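Local coordinates for uncharacterized novel protein (Burkholderia pseudomallei K96243, PDB 3FJV), which is of unknown function, a DUF3501 family protein built around an antiparallel beta sheet flanked by helices, at residues Leu159-Ile167 with Ala179-Ala190; Val109-Leu117 with Pro124-Asp132. One frame throughout, in Å; residues are numbered along the deposited sequence. Where two conformers were deposited one is given.

Interaction 1 of 2, residues Leu159-Ile167 with Ala179-Ala190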
loop_
_atom_site.group_PDB
_atom_site.type_symbol
_atom_site.label_atom_id
_atom_site.label_comp_id
_atom_site.label_asym_id
_atom_site.label_seq_id
_atom_site.Cartn_x
_atom_site.Cartn_y
_atom_site.Cartn_z
ATOM N N LEU A 159 33.205 7.137 -1.337
ATOM C CA LEU A 159 32.465 6.073 -1.985
ATOM C C LEU A 159 33.031 5.704 -3.369
ATOM O O LEU A 159 33.283 4.510 -3.682
ATOM C CB LEU A 159 30.991 6.468 -2.095
ATOM C CG LEU A 159 30.024 5.367 -2.431
ATOM C CD1 LEU A 159 30.088 4.269 -1.355
ATOM C CD2 LEU A 159 28.617 5.940 -2.621
ATOM N N LYS A 160 33.273 6.720 -4.191
ATOM C CA LYS A 160 33.874 6.511 -5.538
ATOM C C LYS A 160 35.241 5.945 -5.433
ATOM O O LYS A 160 35.659 5.205 -6.309
ATOM C CB LYS A 160 33.923 7.815 -6.323
ATOM C CG LYS A 160 32.535 8.259 -6.740
ATOM C CD LYS A 160 32.530 9.668 -7.330
ATOM C CE LYS A 160 31.210 9.995 -8.023
ATOM N NZ LYS A 160 30.940 9.167 -9.269
ATOM N N ALA A 161 35.935 6.253 -4.348
ATOM C CA ALA A 161 37.223 5.689 -4.098
ATOM C C ALA A 161 37.171 4.241 -3.558
ATOM O O ALA A 161 38.202 3.688 -3.270
ATOM C CB ALA A 161 37.992 6.611 -3.145
ATOM N N GLY A 162 35.982 3.656 -3.393
ATOM C CA GLY A 162 35.847 2.253 -2.915
ATOM C C GLY A 162 35.754 2.094 -1.412
ATOM O O GLY A 162 35.978 1.013 -0.886
ATOM N N ALA A 163 35.433 3.158 -0.676
ATOM C CA ALA A 163 35.348 3.016 0.778
ATOM C C ALA A 163 34.188 2.097 1.112
ATOM O O ALA A 163 33.324 1.898 0.280
ATOM C CB ALA A 163 35.155 4.373 1.489
ATOM N N PRO A 164 34.155 1.566 2.327
ATOM C CA PRO A 164 33.003 0.723 2.778
ATOM C C PRO A 164 31.755 1.543 2.888
ATOM O O PRO A 164 31.853 2.711 3.272
ATOM C CB PRO A 164 33.415 0.253 4.162
ATOM C CG PRO A 164 34.834 0.522 4.303
ATOM C CD PRO A 164 35.287 1.492 3.259
ATOM N N LEU A 165 30.612 0.969 2.488
ATOM C CA LEU A 165 29.319 1.577 2.704
ATOM C C LEU A 165 28.469 0.646 3.577
ATOM O O LEU A 165 28.332 -0.541 3.276
ATOM C CB LEU A 165 28.633 1.805 1.371
ATOM C CG LEU A 165 27.260 2.437 1.373
ATOM C CD1 LEU A 165 27.256 3.812 2.014
ATOM C CD2 LEU A 165 26.760 2.465 -0.080
ATOM N N SER A 166 27.932 1.182 4.660
ATOM C CA SER A 166 27.159 0.398 5.626
ATOM C C SER A 166 25.730 0.947 5.675
ATOM O O SER A 166 25.504 2.158 5.418
ATOM C CB SER A 166 27.854 0.484 7.022
ATOM O OG SER A 166 29.121 -0.122 6.928
ATOM N N ILE A 167 24.775 0.060 5.985
ATOM C CA ILE A 167 23.369 0.415 6.126
ATOM C C ILE A 167 22.837 -0.123 7.456
ATOM O O ILE A 167 23.181 -1.241 7.889
ATOM C CB ILE A 167 22.529 -0.095 4.947
ATOM C CG1 ILE A 167 21.110 0.458 4.975
ATOM C CG2 ILE A 167 22.464 -1.610 4.920
ATOM C CD1 ILE A 167 20.361 0.107 3.718
ATOM N N ALA A 179 25.813 -2.380 8.976
ATOM C CA ALA A 179 26.578 -3.467 8.424
ATOM C C ALA A 179 26.979 -3.133 6.980
ATOM O O ALA A 179 26.213 -2.502 6.217
ATOM C CB ALA A 179 25.727 -4.791 8.466
ATOM N N ARG A 180 28.170 -3.602 6.604
ATOM C CA ARG A 180 28.755 -3.271 5.322
ATOM C C ARG A 180 27.973 -3.911 4.210
ATOM O O ARG A 180 27.616 -5.085 4.285
ATOM C CB ARG A 180 30.223 -3.730 5.233
ATOM C CG ARG A 180 30.893 -3.305 3.940
ATOM C CD ARG A 180 32.402 -3.640 3.852
ATOM N NE ARG A 180 32.907 -3.096 2.604
ATOM C CZ ARG A 180 34.169 -3.011 2.248
ATOM N NH1 ARG A 180 35.099 -3.463 3.059
ATOM N NH2 ARG A 180 34.498 -2.454 1.072
ATOM N N ILE A 181 27.718 -3.145 3.172
ATOM C CA ILE A 181 27.084 -3.635 1.955
ATOM C C ILE A 181 28.130 -4.300 1.062
ATOM O O ILE A 181 29.309 -3.937 1.108
ATOM C CB ILE A 181 26.401 -2.477 1.221
ATOM C CG1 ILE A 181 25.138 -2.054 1.978
ATOM C CG2 ILE A 181 26.054 -2.859 -0.224
ATOM C CD1 ILE A 181 24.607 -0.691 1.535
ATOM N N ASP A 182 27.696 -5.266 0.261
ATOM C CA ASP A 182 28.530 -5.900 -0.768
ATOM C C ASP A 182 29.289 -4.842 -1.578
ATOM O O ASP A 182 28.663 -3.863 -2.070
ATOM C CB ASP A 182 27.570 -6.684 -1.651
ATOM C CG ASP A 182 28.241 -7.465 -2.787
ATOM O OD1 ASP A 182 29.403 -7.199 -3.180
ATOM O OD2 ASP A 182 27.512 -8.343 -3.323
ATOM N N PRO A 183 30.631 -4.957 -1.672
ATOM C CA PRO A 183 31.362 -3.914 -2.369
ATOM C C PRO A 183 30.996 -3.756 -3.820
ATOM O O PRO A 183 31.116 -2.643 -4.351
ATOM C CB PRO A 183 32.823 -4.332 -2.226
ATOM C CG PRO A 183 32.844 -5.072 -0.970
ATOM C CD PRO A 183 31.568 -5.854 -0.969
ATOM N N ASP A 184 30.596 -4.851 -4.471
ATOM C CA ASP A 184 30.092 -4.750 -5.816
ATOM C C ASP A 184 28.820 -3.881 -5.877
ATOM O O ASP A 184 28.647 -3.124 -6.832
ATOM C CB ASP A 184 29.831 -6.129 -6.412
ATOM C CG ASP A 184 29.452 -6.049 -7.866
ATOM O OD1 ASP A 184 30.330 -5.818 -8.748
ATOM O OD2 ASP A 184 28.254 -6.211 -8.133
ATOM N N VAL A 185 27.950 -3.960 -4.859
ATOM C CA VAL A 185 26.779 -3.090 -4.818
ATOM C C VAL A 185 27.196 -1.649 -4.530
ATOM O O VAL A 185 26.763 -0.724 -5.223
ATOM C CB VAL A 185 25.715 -3.568 -3.784
ATOM C CG1 VAL A 185 24.577 -2.489 -3.594
ATOM C CG2 VAL A 185 25.173 -5.017 -4.117
ATOM N N ALA A 186 28.050 -1.428 -3.536
ATOM C CA ALA A 186 28.528 -0.054 -3.289
ATOM C C ALA A 186 29.222 0.574 -4.524
ATOM O O ALA A 186 29.096 1.756 -4.773
ATOM C CB ALA A 186 29.485 -0.003 -2.022
ATOM N N ALA A 187 29.928 -0.228 -5.304
ATOM C CA ALA A 187 30.595 0.263 -6.538
ATOM C C ALA A 187 29.556 0.730 -7.576
ATOM O O ALA A 187 29.709 1.784 -8.170
ATOM C CB ALA A 187 31.550 -0.801 -7.141
ATOM N N SER A 188 28.468 -0.007 -7.710
ATOM C CA SER A 188 27.406 0.376 -8.600
ATOM C C SER A 188 26.741 1.695 -8.162
ATOM O O SER A 188 26.494 2.592 -8.990
ATOM C CB SER A 188 26.379 -0.747 -8.669
ATOM O OG SER A 188 25.301 -0.392 -9.502
ATOM N N LEU A 189 26.538 1.832 -6.857
ATOM C CA LEU A 189 25.919 3.028 -6.296
ATOM C C LEU A 189 26.812 4.271 -6.513
ATOM O O LEU A 189 26.318 5.392 -6.794
ATOM C CB LEU A 189 25.566 2.821 -4.804
ATOM C CG LEU A 189 24.238 2.214 -4.282
ATOM C CD1 LEU A 189 23.709 1.067 -5.140
ATOM C CD2 LEU A 189 24.333 1.765 -2.775
ATOM N N ALA A 190 28.108 4.113 -6.335
ATOM C CA ALA A 190 29.045 5.198 -6.546
ATOM C C ALA A 190 28.861 5.831 -7.940
ATOM O O ALA A 190 28.953 7.046 -8.091
ATOM C CB ALA A 190 30.500 4.697 -6.338
HETATM O O HOH W 1 32.728 -0.670 -0.616
HETATM O O HOH W 2 30.908 -1.663 1.241
#
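I167 and A179 form a hydrogen-bonded pair in an antiparallel beta hairpin, strands 165-169 and 176-180, whose outer strand runs on into helix 183-190. I167 N reaches A179 O at 2.9 Å, and A179 N bonds back to I167 O. Beyond the S166-R180 pair, I181 N gives L165 O a nearly linear bond of 2.7 Å (177° at the hydrogen).

Helix 183-190 packs against the start of strand 165-169. L165 CB meets A186 CB at 3.9 Å; with CG anti to the backbone N (chi1 -180°) the branch carries CD2 to L189 CD2 at 3.7 Å, the two leucine side chains crossing at about a right angle. I181 CD1 lies alongside L165 CG and also touches I167 CB. Farther along, A190 CB fits against L159 CG at 4.0 Å.

On the face that carries S166 and R180, the extended R180 chain carries its guanidinium over P164, with P164 CB 3.7 Å from R180 NE over one face of the group. At the guanidinium edge, water 2 joins R180 NE to L165 N and I181 O; water 1 joins R180 NH2 to A163 O.

Helix 153-160 ends in a Schellman motif at G162, and helix 183-190 begins at the N-cap D182, whose OD1 accepts from D184 N. K160 NZ, also bonded to L193 O, approaches A190 O from above the carbonyl plane at 3.1 Å.

Interaction 2 of 2, residues Val109-Leu117 with Pro124-Asp132; sequences VGIEDRVFL and PVYAIADED
The Y126 ring carries F116 CB over the centre of one face, 3.7 Å from the ring centroid and only 3° off the normal, a CH-pi contact. At the ring edge, near its plane, D113 O lies 3.5 Å from Y126 CD2, while R114 NH2 comes obliquely to CE2. Y126 CE2 in turn lies over one face of the R114 guanidinium, the two planes 52° apart. The F116 ring, with R114 O at its edge in plane, sits oblique to that of Y126, and P124 CB touches F116 CD2 at 3.9 Å. The backbone pairing sets F116 CB over the tyrosine; chi1 65°, with CG between the backbone N and the carbonyl carbon, then lays the phenyl ring alongside Y126.

F116 and Y126 lie on one face of the antiparallel hairpin of strands 115-119 and 125-129 as a non-hydrogen-bonded pair. L117 and V125, the hydrogen-bonded pair, exchange both backbone bonds, and A127 N reaches V115 O at 3.0 Å. Past this point the regular pairing gives way to side-chain and water contacts: E112, bent at chi2, presses CG against A129 CB at 3.4 Å, and water 4 spans D113 OD1 and A129 N.

D170 forms a salt bridge with R114 NE and a hydrogen bond with Y126 OH, which probably restrains both groups. E112 OE2 and D130 OD2 stand 4.2 Å apart, with water 3 within hydrogen-bonding distance of both, though it cannot serve every acceptor around it. D130 OD1 forms a salt bridge with R102 of the second subunit, placing this hairpin end at the subunit interface; that charge, with H145 at OD2, probably offsets the nearness of the two carboxylates.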
loop_
_atom_site.group_PDB
_atom_site.type_symbol
_atom_site.label_atom_id
_atom_site.label_comp_id
_atom_site.label_asym_id
_atom_site.label_seq_id
_atom_site.Cartn_x
_atom_site.Cartn_y
_atom_site.Cartn_z
ATOM N N VAL A 109 5.507 1.808 12.137
ATOM C CA VAL A 109 5.229 3.168 11.671
ATOM C C VAL A 109 6.486 4.055 11.781
ATOM O O VAL A 109 7.214 4.047 12.775
ATOM C CB VAL A 109 4.064 3.806 12.463
ATOM C CG1 VAL A 109 4.406 3.832 13.925
ATOM C CG2 VAL A 109 3.761 5.199 11.929
ATOM N N GLY A 110 6.771 4.779 10.715
ATOM C CA GLY A 110 7.909 5.701 10.704
ATOM C C GLY A 110 9.245 5.028 10.426
ATOM O O GLY A 110 10.266 5.688 10.409
ATOM N N ILE A 111 9.254 3.730 10.165
ATOM C CA ILE A 111 10.538 3.040 9.862
ATOM C C ILE A 111 11.269 3.601 8.647
ATOM O O ILE A 111 12.497 3.628 8.606
ATOM C CB ILE A 111 10.350 1.504 9.716
ATOM C CG1 ILE A 111 11.703 0.808 9.817
ATOM C CG2 ILE A 111 9.591 1.124 8.423
ATOM C CD1 ILE A 111 11.607 -0.709 10.011
ATOM N N GLU A 112 10.528 4.062 7.655
ATOM C CA GLU A 112 11.133 4.646 6.456
ATOM C C GLU A 112 12.023 5.863 6.721
ATOM O O GLU A 112 12.840 6.208 5.885
ATOM C CB GLU A 112 10.069 4.988 5.425
ATOM C CG GLU A 112 9.120 6.152 5.782
ATOM C CD GLU A 112 7.972 5.744 6.731
ATOM O OE1 GLU A 112 8.007 4.637 7.276
ATOM O OE2 GLU A 112 7.039 6.531 6.922
ATOM N N ASP A 113 11.840 6.505 7.881
ATOM C CA ASP A 113 12.642 7.654 8.313
ATOM C C ASP A 113 13.882 7.236 9.121
ATOM O O ASP A 113 14.694 8.085 9.425
ATOM C CB ASP A 113 11.836 8.542 9.298
ATOM C CG ASP A 113 10.525 8.992 8.752
ATOM O OD1 ASP A 113 10.454 9.268 7.548
ATOM O OD2 ASP A 113 9.572 9.150 9.558
ATOM N N ARG A 114 13.999 5.952 9.489
ATOM C CA ARG A 114 15.018 5.483 10.454
ATOM C C ARG A 114 16.077 4.587 9.818
ATOM O O ARG A 114 16.965 4.119 10.496
ATOM C CB ARG A 114 14.354 4.745 11.606
ATOM C CG ARG A 114 13.251 5.479 12.316
ATOM C CD ARG A 114 13.589 6.905 12.653
ATOM N NE ARG A 114 14.864 7.058 13.361
ATOM C CZ ARG A 114 15.352 8.232 13.757
ATOM N NH1 ARG A 114 14.662 9.330 13.554
ATOM N NH2 ARG A 114 16.520 8.306 14.393
ATOM N N VAL A 115 16.008 4.432 8.497
ATOM C CA VAL A 115 17.014 3.720 7.713
ATOM C C VAL A 115 18.105 4.696 7.372
ATOM O O VAL A 115 17.857 5.752 6.857
ATOM C CB VAL A 115 16.422 3.122 6.402
ATOM C CG1 VAL A 115 17.562 2.646 5.446
ATOM C CG2 VAL A 115 15.426 1.986 6.738
ATOM N N PHE A 116 19.349 4.325 7.639
ATOM C CA PHE A 116 20.498 5.196 7.380
ATOM C C PHE A 116 21.643 4.503 6.692
ATOM O O PHE A 116 21.857 3.297 6.877
ATOM C CB PHE A 116 21.009 5.827 8.671
ATOM C CG PHE A 116 21.571 4.841 9.661
ATOM C CD1 PHE A 116 20.740 4.189 10.530
ATOM C CD2 PHE A 116 22.932 4.581 9.715
ATOM C CE1 PHE A 116 21.219 3.294 11.451
ATOM C CE2 PHE A 116 23.431 3.653 10.633
ATOM C CZ PHE A 116 22.558 3.012 11.503
ATOM N N LEU A 117 22.413 5.278 5.921
ATOM C CA LEU A 117 23.653 4.829 5.292
ATOM C C LEU A 117 24.834 5.474 5.998
ATOM O O LEU A 117 24.718 6.606 6.484
ATOM C CB LEU A 117 23.725 5.344 3.815
ATOM C CG LEU A 117 22.996 4.716 2.667
ATOM C CD1 LEU A 117 23.105 5.555 1.403
ATOM C CD2 LEU A 117 23.581 3.353 2.418
ATOM N N PRO A 124 26.481 9.511 9.618
ATOM C CA PRO A 124 25.435 8.724 8.954
ATOM C C PRO A 124 24.445 9.627 8.214
ATOM O O PRO A 124 24.284 10.805 8.586
ATOM C CB PRO A 124 24.719 8.008 10.085
ATOM C CG PRO A 124 25.346 8.437 11.389
ATOM C CD PRO A 124 26.446 9.423 11.095
ATOM N N VAL A 125 23.849 9.091 7.150
ATOM C CA VAL A 125 22.818 9.776 6.360
ATOM C C VAL A 125 21.474 9.023 6.430
ATOM O O VAL A 125 21.321 7.908 5.951
ATOM C CB VAL A 125 23.248 9.997 4.884
ATOM C CG1 VAL A 125 22.002 10.471 3.985
ATOM C CG2 VAL A 125 24.414 10.987 4.830
ATOM N N TYR A 126 20.484 9.676 7.024
ATOM C CA TYR A 126 19.111 9.123 7.125
ATOM C C TYR A 126 18.333 9.384 5.843
ATOM O O TYR A 126 18.471 10.431 5.223
ATOM C CB TYR A 126 18.368 9.645 8.351
ATOM C CG TYR A 126 18.867 9.011 9.629
ATOM C CD1 TYR A 126 20.124 9.326 10.139
ATOM C CD2 TYR A 126 18.116 8.024 10.282
ATOM C CE1 TYR A 126 20.623 8.678 11.290
ATOM C CE2 TYR A 126 18.573 7.402 11.440
ATOM C CZ TYR A 126 19.843 7.715 11.928
ATOM O OH TYR A 126 20.320 7.097 13.057
ATOM N N ALA A 127 17.548 8.383 5.425
ATOM C CA ALA A 127 16.684 8.506 4.278
ATOM C C ALA A 127 15.648 9.580 4.525
ATOM O O ALA A 127 15.174 9.751 5.643
ATOM C CB ALA A 127 15.981 7.162 3.972
ATOM N N ILE A 128 15.362 10.341 3.486
ATOM C CA ILE A 128 14.197 11.230 3.457
ATOM C C ILE A 128 13.182 10.509 2.603
ATOM O O ILE A 128 13.457 10.235 1.421
ATOM C CB ILE A 128 14.513 12.616 2.836
ATOM C CG1 ILE A 128 15.666 13.294 3.582
ATOM C CG2 ILE A 128 13.269 13.506 2.867
ATOM C CD1 ILE A 128 15.374 13.518 5.048
ATOM N N ALA A 129 12.034 10.175 3.198
ATOM C CA ALA A 129 11.032 9.300 2.573
ATOM C C ALA A 129 9.804 9.995 2.020
ATOM O O ALA A 129 9.298 10.948 2.621
ATOM C CB ALA A 129 10.582 8.236 3.594
ATOM N N ASP A 130 9.333 9.514 0.879
ATOM C CA ASP A 130 7.950 9.759 0.415
ATOM C C ASP A 130 7.627 11.239 0.216
ATOM O O ASP A 130 6.492 11.679 0.441
ATOM C CB ASP A 130 6.925 9.075 1.378
ATOM C CG ASP A 130 7.225 7.591 1.607
ATOM O OD1 ASP A 130 7.583 6.885 0.612
ATOM O OD2 ASP A 130 7.092 7.148 2.780
ATOM N N GLU A 131 8.594 11.993 -0.312
ATOM C CA GLU A 131 8.393 13.429 -0.514
ATOM C C GLU A 131 7.367 13.699 -1.621
ATOM O O GLU A 131 6.804 14.767 -1.708
ATOM C CB GLU A 131 9.703 14.089 -0.867
ATOM C CG GLU A 131 10.633 14.212 0.326
ATOM C CD GLU A 131 12.019 14.601 -0.102
ATOM O OE1 GLU A 131 12.702 13.756 -0.769
ATOM O OE2 GLU A 131 12.403 15.763 0.215
ATOM N N ASP A 132 7.142 12.705 -2.467
ATOM C CA ASP A 132 6.132 12.806 -3.502
ATOM C C ASP A 132 4.708 12.641 -3.009
ATOM O O ASP A 132 3.754 12.784 -3.787
ATOM C CB ASP A 132 6.424 11.793 -4.595
ATOM C CG ASP A 132 6.438 10.379 -4.092
ATOM O OD1 ASP A 132 7.027 10.105 -3.028
ATOM O OD2 ASP A 132 5.852 9.528 -4.756
HETATM O O HOH W 3 6.325 8.701 4.914
HETATM O O HOH W 4 11.691 10.931 5.839
#

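In the fold
Interactions 1 and 2 are successive hairpins of one antiparallel sheet, meeting where strand 165-169 lies beside strand 115-119. There L165 CD1 packs on L117 CD2 at 3.7 Å. Interaction 1 lies at the sheet margin, its centre about 16 Å from the chain centre, and combines a buried aliphatic layer against a helix with an exposed arginine-water network. Interaction 2 lies nearer the chain centre (about 12 Å between centres) yet has fewer fully buried residues, though none of those touching is fully exposed; its chemistry is aromatic and carboxylate-rich. Of the two, interaction 2 alone reaches the second subunit, whereas interaction 1 stays within its own chain.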